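Local coordinates for NanU sialic acid binding protein (Bacteroides fragilis, PDB 4L7T), which binds sialic acid with high affinity and probably works at the outer membrane with NanO in sialic acid uptake, at residues Y329-R334 / N443-G448; K469-L474 / K484-V489. All coordinates share one frame; numbering follows the deposited sequence.

Interaction 1 (Y329-R334 / N443-G448); sequences YNKAFR and NKYMSG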
ATOM      1  N   TYR A 329     -15.614  11.137  -7.072  1.00 20.50           N
ATOM      2  CA  TYR A 329     -16.669  10.318  -6.581  1.00 21.14           C
ATOM      3  C   TYR A 329     -17.578   9.829  -7.716  1.00 23.61           C
ATOM      4  O   TYR A 329     -18.006   8.643  -7.676  1.00 24.38           O
ATOM      5  CB  TYR A 329     -17.554  11.083  -5.597  1.00 22.80           C
ATOM      6  CG  TYR A 329     -18.681  10.236  -5.011  1.00 22.61           C
ATOM      7  CD1 TYR A 329     -18.399   9.196  -4.098  1.00 19.27           C
ATOM      8  CD2 TYR A 329     -20.029  10.473  -5.365  1.00 24.07           C
ATOM      9  CE1 TYR A 329     -19.461   8.406  -3.521  1.00 23.22           C
ATOM     10  CE2 TYR A 329     -21.080   9.694  -4.801  1.00 27.34           C
ATOM     11  CZ  TYR A 329     -20.792   8.688  -3.869  1.00 27.27           C
ATOM     12  OH  TYR A 329     -21.808   7.929  -3.308  1.00 28.54           O
ATOM     13  N   ASN A 330     -17.839  10.705  -8.708  1.00 22.89           N
ATOM     14  CA  ASN A 330     -18.666  10.344  -9.873  1.00 24.77           C
ATOM     15  C   ASN A 330     -17.899  10.007 -11.137  1.00 24.14           C
ATOM     16  O   ASN A 330     -18.475   9.524 -12.102  1.00 25.57           O
ATOM     17  CB  ASN A 330     -19.716  11.427 -10.130  1.00 26.95           C
ATOM     18  CG  ASN A 330     -20.840  11.361  -9.121  1.00 31.10           C
ATOM     19  OD1 ASN A 330     -21.193  12.367  -8.505  1.00 38.80           O
ATOM     20  ND2 ASN A 330     -21.372  10.172  -8.902  1.00 31.63           N
ATOM     21  N   LYS A 331     -16.598  10.241 -11.142  1.00 20.69           N
ATOM     22  CA  LYS A 331     -15.772   9.905 -12.316  1.00 19.48           C
ATOM     23  C   LYS A 331     -14.981   8.594 -12.229  1.00 18.37           C
ATOM     24  O   LYS A 331     -14.287   8.284 -13.178  1.00 20.62           O
ATOM     25  CB  LYS A 331     -14.761  11.017 -12.646  1.00 19.70           C
ATOM     26  CG  LYS A 331     -15.494  12.234 -13.233  1.00 23.00           C
ATOM     27  CD  LYS A 331     -14.543  13.357 -13.488  1.00 24.17           C
ATOM     28  CE  LYS A 331     -15.298  14.423 -14.261  1.00 28.82           C
ATOM     29  NZ  LYS A 331     -14.340  15.128 -15.136  1.00 36.35           N
ATOM     30  N   ALA A 332     -14.966   7.955 -11.075  1.00 19.00           N
ATOM     31  CA  ALA A 332     -14.093   6.782 -10.900  1.00 16.81           C
ATOM     32  C   ALA A 332     -14.701   5.481 -11.344  1.00 18.04           C
ATOM     33  O   ALA A 332     -13.907   4.560 -11.679  1.00 17.64           O
ATOM     34  CB  ALA A 332     -13.630   6.651  -9.483  1.00 18.11           C
ATOM     35  N   PHE A 333     -16.029   5.354 -11.185  1.00 16.82           N
ATOM     36  CA  PHE A 333     -16.650   4.024 -11.297  1.00 18.02           C
ATOM     37  C   PHE A 333     -17.827   4.046 -12.250  1.00 18.93           C
ATOM     38  O   PHE A 333     -18.632   4.953 -12.201  1.00 20.62           O
ATOM     39  CB  PHE A 333     -17.126   3.471  -9.932  1.00 16.89           C
ATOM     40  CG  PHE A 333     -16.040   3.367  -8.909  1.00 17.93           C
ATOM     41  CD1 PHE A 333     -15.213   2.225  -8.851  1.00 17.73           C
ATOM     42  CD2 PHE A 333     -15.825   4.406  -7.997  1.00 18.12           C
ATOM     43  CE1 PHE A 333     -14.179   2.137  -7.877  1.00 15.46           C
ATOM     44  CE2 PHE A 333     -14.807   4.317  -7.051  1.00 20.68           C
ATOM     45  CZ  PHE A 333     -14.008   3.174  -6.958  1.00 15.42           C
ATOM     46  N   ARG A 334     -17.931   2.988 -13.074  1.00 17.98           N
ATOM     47  CA  ARG A 334     -19.165   2.737 -13.873  1.00 18.54           C
ATOM     48  C   ARG A 334     -20.362   2.337 -12.982  1.00 18.18           C
ATOM     49  O   ARG A 334     -20.189   1.748 -11.918  1.00 18.95           O
ATOM     50  CB  ARG A 334     -18.886   1.633 -14.899  1.00 18.07           C
ATOM     51  CG  ARG A 334     -17.737   1.842 -15.829  1.00 19.29           C
ATOM     52  CD  ARG A 334     -17.762   3.137 -16.692  1.00 23.43           C
ATOM     53  NE  ARG A 334     -19.055   3.270 -17.387  1.00 25.21           N
ATOM     54  CZ  ARG A 334     -19.288   2.865 -18.636  1.00 26.58           C
ATOM     55  NH1 ARG A 334     -18.324   2.307 -19.382  1.00 22.93           N
ATOM     56  NH2 ARG A 334     -20.535   3.028 -19.136  1.00 27.91           N
ATOM     57  N   ASN A 443     -12.381  12.985 -18.627  1.00 23.72           N
ATOM     58  CA  ASN A 443     -12.100  12.253 -17.349  1.00 20.85           C
ATOM     59  C   ASN A 443     -10.617  12.184 -17.185  1.00 18.80           C
ATOM     60  O   ASN A 443      -9.968  11.475 -17.917  1.00 20.08           O
ATOM     61  CB  ASN A 443     -12.728  10.835 -17.397  1.00 20.73           C
ATOM     62  CG  ASN A 443     -12.607  10.093 -16.073  1.00 21.06           C
ATOM     63  OD1 ASN A 443     -11.634  10.316 -15.345  1.00 19.18           O
ATOM     64  ND2 ASN A 443     -13.631   9.300 -15.701  1.00 17.00           N
ATOM     65  N   LYS A 444     -10.036  13.030 -16.328  1.00 17.31           N
ATOM     66  CA  LYS A 444      -8.556  13.085 -16.267  1.00 17.49           C
ATOM     67  C   LYS A 444      -7.943  11.891 -15.523  1.00 14.85           C
ATOM     68  O   LYS A 444      -6.701  11.772 -15.562  1.00 16.55           O
ATOM     69  CB  LYS A 444      -8.047  14.325 -15.542  1.00 17.44           C
ATOM     70  CG  LYS A 444      -8.414  14.361 -14.069  1.00 23.55           C
ATOM     71  CD  LYS A 444      -8.082  15.728 -13.418  1.00 29.12           C
ATOM     72  CE  LYS A 444      -7.444  15.542 -12.065  1.00 32.09           C
ATOM     73  NZ  LYS A 444      -5.978  15.113 -12.102  1.00 34.63           N
ATOM     74  N   TYR A 445      -8.800  11.069 -14.904  1.00 15.80           N
ATOM     75  CA  TYR A 445      -8.315  10.029 -13.967  1.00 14.22           C
ATOM     76  C   TYR A 445      -8.040   8.691 -14.654  1.00 16.08           C
ATOM     77  O   TYR A 445      -7.269   7.846 -14.154  1.00 15.67           O
ATOM     78  CB  TYR A 445      -9.319   9.823 -12.833  1.00 14.48           C
ATOM     79  CG  TYR A 445      -9.583  11.064 -12.035  1.00 16.16           C
ATOM     80  CD1 TYR A 445      -8.649  11.501 -11.081  1.00 15.85           C
ATOM     81  CD2 TYR A 445     -10.785  11.749 -12.201  1.00 18.93           C
ATOM     82  CE1 TYR A 445      -8.891  12.639 -10.353  1.00 15.53           C
ATOM     83  CE2 TYR A 445     -11.065  12.932 -11.477  1.00 18.38           C
ATOM     84  CZ  TYR A 445     -10.100  13.343 -10.540  1.00 19.11           C
ATOM     85  OH  TYR A 445     -10.296  14.493  -9.815  1.00 18.44           O
ATOM     86  N   MET A 446      -8.601   8.517 -15.842  1.00 15.00           N
ATOM     87  CA  MET A 446      -8.692   7.183 -16.429  1.00 14.89           C
ATOM     88  C   MET A 446      -9.225   7.247 -17.817  1.00 17.08           C
ATOM     89  O   MET A 446      -9.975   8.168 -18.152  1.00 15.40           O
ATOM     90  CB  MET A 446      -9.530   6.215 -15.595  1.00 16.09           C
ATOM     91  CG  MET A 446     -11.003   6.602 -15.344  1.00 16.10           C
ATOM     92  SD  MET A 446     -11.943   5.538 -14.232  1.00 18.48           S
ATOM     93  CE  MET A 446     -10.955   5.475 -12.712  1.00 20.41           C
ATOM     94  N   SER A 447      -8.842   6.256 -18.629  1.00 16.36           N
ATOM     95  CA  SER A 447      -9.301   6.260 -20.023  1.00 18.20           C
ATOM     96  C   SER A 447      -9.832   4.915 -20.413  1.00 18.92           C
ATOM     97  O   SER A 447      -9.942   4.008 -19.574  1.00 18.87           O
ATOM     98  CB  SER A 447      -8.226   6.833 -20.972  1.00 18.83           C
ATOM     99  OG  SER A 447      -7.017   6.175 -20.893  1.00 22.06           O
ATOM    100  N   GLY A 448     -10.250   4.780 -21.666  1.00 17.91           N
ATOM    101  CA  GLY A 448     -10.929   3.558 -22.067  1.00 18.11           C
ATOM    102  C   GLY A 448     -10.014   2.341 -22.240  1.00 15.84           C
ATOM    103  O   GLY A 448      -8.761   2.416 -22.249  1.00 18.16           O
TER
HETATM  104  O   HOH W   1     -11.664  15.137 -15.115  1.00 24.02           O
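Asn443 swings its CG opposite its own backbone N (chi1 -174°), and this carries the amide to the backbone O of Lys331, to which ND2 donates at 2.8 Å. The same amide closes an Asx turn: its OD1 accepts from the backbone N of Tyr445 at 3.0 Å. One side chain thus shapes its own loop, between helices 427-430 and 452-463 of this SusD-family protein, and ties that loop to segment 329-334. The bond to Lys331 O is well formed, with an N-H...O angle of 158°, and ND2 approaches in the carbonyl plane on a lone pair. Lys331 turns its aliphatic chain toward the loop and crosses the Tyr445 side chain at about a right angle; CD meets the ring at its edge, 4.0 Å from Tyr445 CE2, while Lys444 CG lies over one ring face. The ammonium group of Lys331 goes further, to the backbone O of Asp442 and to a water that accepts from NZ and from the backbone N of Lys444. At its far end the Tyr445 ring is held through OH by Asp327. Met446 fills the other part of the contact. Its thioether lies beside Ala332, with SD 3.4 Å from the backbone O of that residue. This oxygen also accepts a hydrogen bond from NE of Arg462 on helix 452-463. The bend at chi3 (54°) turns the Met446 methyl CE to 3.3 Å from Ala332 O and 4.4 Å from Ala332 CB.

Interaction 2 (K469-L474 / K484-V489); sequences KRWYDL and KRTSAV. With NA (sodium ion), chain F; EDO (1,2-ethanediol), chain D.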
ATOM      1  N   LYS A 469      -1.121   2.387  -3.580  1.00 11.65           N
ATOM      2  CA  LYS A 469      -0.670   1.866  -4.877  1.00 10.91           C
ATOM      3  C   LYS A 469      -0.531   2.936  -6.003  1.00 10.23           C
ATOM      4  O   LYS A 469       0.377   2.779  -6.836  1.00 13.29           O
ATOM      5  CB  LYS A 469      -1.655   0.820  -5.458  1.00 10.08           C
ATOM      6  CG  LYS A 469      -1.908  -0.398  -4.522  1.00 15.26           C
ATOM      7  CD  LYS A 469      -0.618  -0.987  -4.093  1.00 16.86           C
ATOM      8  CE  LYS A 469      -0.883  -2.216  -3.156  1.00 22.31           C
ATOM      9  NZ  LYS A 469       0.368  -2.827  -2.440  1.00 26.76           N
ATOM     10  N   ARG A 470      -1.404   3.927  -6.064  1.00 10.24           N
ATOM     11  CA  ARG A 470      -1.609   4.759  -7.313  1.00  9.81           C
ATOM     12  C   ARG A 470      -0.272   5.422  -7.747  1.00  9.78           C
ATOM     13  O   ARG A 470       0.023   5.464  -8.953  1.00 11.94           O
ATOM     14  CB  ARG A 470      -2.720   5.772  -7.058  1.00 10.65           C
ATOM     15  CG  ARG A 470      -2.998   6.714  -8.289  1.00 10.20           C
ATOM     16  CD  ARG A 470      -3.359   6.006  -9.566  1.00  9.70           C
ATOM     17  NE  ARG A 470      -3.882   7.042 -10.472  1.00 12.40           N
ATOM     18  CZ  ARG A 470      -4.439   6.736 -11.663  1.00 13.60           C
ATOM     19  NH1 ARG A 470      -4.488   5.461 -12.094  1.00 14.21           N
ATOM     20  NH2 ARG A 470      -4.962   7.741 -12.385  1.00 13.60           N
ATOM     21  N   TRP A 471       0.401   6.095  -6.805  1.00 10.74           N
ATOM     22  CA  TRP A 471       1.671   6.770  -7.142  1.00 10.61           C
ATOM     23  C   TRP A 471       2.687   5.788  -7.662  1.00 12.43           C
ATOM     24  O   TRP A 471       3.321   6.009  -8.760  1.00 12.11           O
ATOM     25  CB  TRP A 471       2.168   7.597  -5.973  1.00 10.04           C
ATOM     26  CG  TRP A 471       3.560   8.123  -6.126  1.00  9.37           C
ATOM     27  CD1 TRP A 471       4.702   7.593  -5.579  1.00 11.82           C
ATOM     28  CD2 TRP A 471       3.965   9.307  -6.852  1.00  9.58           C
ATOM     29  NE1 TRP A 471       5.835   8.373  -5.938  1.00 13.29           N
ATOM     30  CE2 TRP A 471       5.399   9.395  -6.743  1.00 12.26           C
ATOM     31  CE3 TRP A 471       3.257  10.274  -7.628  1.00 12.61           C
ATOM     32  CZ2 TRP A 471       6.143  10.435  -7.328  1.00 13.87           C
ATOM     33  CZ3 TRP A 471       4.021  11.297  -8.249  1.00 12.52           C
ATOM     34  CH2 TRP A 471       5.428  11.352  -8.099  1.00 12.27           C
ATOM     35  N   TYR A 472       2.818   4.640  -6.983  1.00 11.32           N
ATOM     36  CA  TYR A 472       3.801   3.673  -7.496  1.00 10.25           C
ATOM     37  C   TYR A 472       3.352   3.034  -8.865  1.00 10.84           C
ATOM     38  O   TYR A 472       4.276   2.662  -9.632  1.00 14.33           O
ATOM     39  CB  TYR A 472       3.973   2.557  -6.454  1.00 10.66           C
ATOM     40  CG  TYR A 472       4.846   2.881  -5.279  1.00 12.41           C
ATOM     41  CD1 TYR A 472       5.984   3.660  -5.410  1.00 11.95           C
ATOM     42  CD2 TYR A 472       4.527   2.325  -4.005  1.00 12.88           C
ATOM     43  CE1 TYR A 472       6.844   3.824  -4.297  1.00 12.56           C
ATOM     44  CE2 TYR A 472       5.382   2.492  -2.880  1.00 13.53           C
ATOM     45  CZ  TYR A 472       6.559   3.209  -3.084  1.00 16.48           C
ATOM     46  OH  TYR A 472       7.407   3.374  -2.030  1.00 13.38           O
ATOM     47  N   ASP A 473       2.049   2.954  -9.140  1.00 11.52           N
ATOM     48  CA  ASP A 473       1.548   2.360 -10.413  1.00 12.39           C
ATOM     49  C   ASP A 473       1.930   3.316 -11.580  1.00 11.21           C
ATOM     50  O   ASP A 473       2.456   2.848 -12.609  1.00 13.26           O
ATOM     51  CB  ASP A 473       0.070   2.164 -10.396  1.00 13.50           C
ATOM     52  CG  ASP A 473      -0.380   0.972  -9.464  1.00 20.67           C
ATOM     53  OD1 ASP A 473       0.457   0.164  -9.016  1.00 26.42           O
ATOM     54  OD2 ASP A 473      -1.592   0.865  -9.230  1.00 24.84           O
ATOM     55  N   LEU A 474       1.737   4.610 -11.361  1.00 11.24           N
ATOM     56  CA  LEU A 474       2.154   5.604 -12.374  1.00 11.89           C
ATOM     57  C   LEU A 474       3.641   5.595 -12.509  1.00 11.70           C
ATOM     58  O   LEU A 474       4.118   5.599 -13.643  1.00 13.50           O
ATOM     59  CB  LEU A 474       1.655   7.034 -12.057  1.00 10.76           C
ATOM     60  CG  LEU A 474       0.128   7.127 -12.017  1.00 13.76           C
ATOM     61  CD1 LEU A 474      -0.345   8.494 -11.550  1.00 13.38           C
ATOM     62  CD2 LEU A 474      -0.495   6.925 -13.430  1.00 16.39           C
ATOM     63  N   LYS A 484       1.529  13.397 -16.704  1.00 16.54           N
ATOM     64  CA  LYS A 484       0.206  13.568 -17.268  1.00 17.00           C
ATOM     65  C   LYS A 484      -0.869  13.714 -16.245  1.00 16.63           C
ATOM     66  O   LYS A 484      -1.740  14.587 -16.372  1.00 17.47           O
ATOM     67  CB  LYS A 484      -0.120  12.413 -18.221  1.00 19.21           C
ATOM     68  CG  LYS A 484      -1.448  12.516 -18.767  1.00 21.36           C
ATOM     69  CD  LYS A 484      -1.531  13.582 -19.908  1.00 31.56           C
ATOM     70  CE  LYS A 484      -2.926  13.500 -20.581  1.00 35.33           C
ATOM     71  NZ  LYS A 484      -3.297  14.715 -21.366  1.00 38.89           N
ATOM     72  N   ARG A 485      -0.799  12.881 -15.186  1.00 14.83           N
ATOM     73  CA  ARG A 485      -1.905  12.836 -14.246  1.00 15.32           C
ATOM     74  C   ARG A 485      -1.609  13.467 -12.897  1.00 15.82           C
ATOM     75  O   ARG A 485      -2.510  13.553 -12.034  1.00 19.41           O
ATOM     76  CB  ARG A 485      -2.455  11.404 -14.107  1.00 14.92           C
ATOM     77  CG  ARG A 485      -3.253  10.987 -15.368  1.00 16.15           C
ATOM     78  CD  ARG A 485      -4.081   9.750 -15.113  1.00 13.10           C
ATOM     79  NE  ARG A 485      -5.001   9.429 -16.210  1.00 16.10           N
ATOM     80  CZ  ARG A 485      -4.882   8.372 -17.023  1.00 18.95           C
ATOM     81  NH1 ARG A 485      -3.838   7.558 -16.916  1.00 18.47           N
ATOM     82  NH2 ARG A 485      -5.851   8.129 -17.899  1.00 18.55           N
ATOM     83  N   THR A 486      -0.382  13.884 -12.648  1.00 14.74           N
ATOM     84  CA  THR A 486      -0.068  14.466 -11.321  1.00 15.18           C
ATOM     85  C   THR A 486       0.593  15.817 -11.484  1.00 14.88           C
ATOM     86  O   THR A 486       1.050  16.154 -12.607  1.00 16.15           O
ATOM     87  CB  THR A 486       0.869  13.547 -10.505  1.00 16.12           C
ATOM     88  OG1 THR A 486       2.219  13.693 -10.929  1.00 15.01           O
ATOM     89  CG2 THR A 486       0.473  12.041 -10.611  1.00 17.96           C
ATOM     90  N   SER A 487       0.789  16.528 -10.374  1.00 16.17           N
ATOM     91  CA  SER A 487       1.590  17.759 -10.452  1.00 15.19           C
ATOM     92  C   SER A 487       3.092  17.632 -10.294  1.00 15.90           C
ATOM     93  O   SER A 487       3.822  18.638 -10.222  1.00 16.56           O
ATOM     94  CB  SER A 487       1.070  18.709  -9.375  1.00 16.89           C
ATOM     95  OG  SER A 487       1.048  18.051  -8.116  1.00 15.80           O
ATOM     96  N   ALA A 488       3.594  16.387 -10.208  1.00 15.22           N
ATOM     97  CA  ALA A 488       5.017  16.102 -10.067  1.00 14.20           C
ATOM     98  C   ALA A 488       5.710  16.418 -11.361  1.00 15.25           C
ATOM     99  O   ALA A 488       5.119  16.227 -12.428  1.00 18.40           O
ATOM    100  CB  ALA A 488       5.266  14.601  -9.714  1.00 16.64           C
ATOM    101  N   VAL A 489       6.966  16.854 -11.259  1.00 17.28           N
ATOM    102  CA  VAL A 489       7.751  17.058 -12.507  1.00 18.41           C
ATOM    103  C   VAL A 489       8.835  15.994 -12.638  1.00 18.54           C
ATOM    104  O   VAL A 489       9.244  15.380 -11.663  1.00 17.31           O
ATOM    105  CB  VAL A 489       8.339  18.500 -12.510  1.00 19.32           C
ATOM    106  CG1 VAL A 489       7.190  19.544 -12.488  1.00 20.22           C
ATOM    107  CG2 VAL A 489       9.277  18.706 -11.356  1.00 18.18           C
TER
HETATM  108 NA    NA F 605       1.428  17.400 -14.668  1.00 23.24          NA
HETATM  109  C1  EDO D 603      -5.253   3.516  -6.496  1.00 30.42           C
HETATM  110  O1  EDO D 603      -6.653   4.057  -6.536  1.00 33.20           O
HETATM  111  C2  EDO D 603      -4.589   2.308  -7.212  1.00 22.64           C
HETATM  112  O2  EDO D 603      -3.621   2.327  -8.350  1.00 27.25           O
HETATM  113  O   HOH W   2      -0.843  17.217 -14.826  1.00 33.98           O
HETATM  114  O   HOH W   3       3.397  17.813 -14.033  1.00 22.41           O
HETATM  115  O   HOH W   4       0.833  19.546 -13.746  1.00 31.00           O
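The indole of Trp471 meets the chain beyond helix 479-485 with its edge: Ala488 CB lies in the ring plane, 3.6 Å from Trp471 CH2, and Thr486 OG1 stands near that plane, 4.0 Å from CZ3. Leu474 CG lies over one face of the Arg470 guanidinium, offset toward its rim; the plane of this group is turned 36° from that of Arg485. Consecutive helices 470-477 and 479-485 fold back so that residues at and just beyond the end of the second touch the first. Tip to tip, Leu474 CD1 and Thr486 CG2 meet at 3.8 Å. Thr486 holds OG1 between its backbone N and carbonyl carbon (chi1 80°), from where it accepts from Ala488 N at 3.1 Å in an ST turn; OG1 is also hydrogen-bonded to Val482 O. The Thr486 carbonyl O binds the sodium ion at 2.4 Å, alongside three waters and Thr483 O. Arg470 NH2 comes within 3.5 Å of Arg485 CD and 4.2 Å of Arg485 NE. Salt bridges from Arg470 to Asp63 and from Arg485 to Glu454 probably offset the nearness of these positive charges. With no hydrogen bond between its segments, the contact rests mainly on van der Waals packing.

In the fold
Interaction 1 closes before interaction 2 opens, and their centres lie 15 Å apart on the same side of the chain's centre. Helix 452-463 follows the loop of interaction 1, precedes helix 470-477 and packs against side chains from both contacts. The two also touch directly: the backbone O of Tyr445 probably accepts from Arg470 NH2, and the backbone O of Lys444 from Arg485 NE. Loop 443-448 is therefore gripped on one flank by Lys331 and Ala332 and on another by the arginines of interaction 2. Together the contacts join the region around residues 329-334 to helices 470-477 and 479-485 and the nearby sodium site.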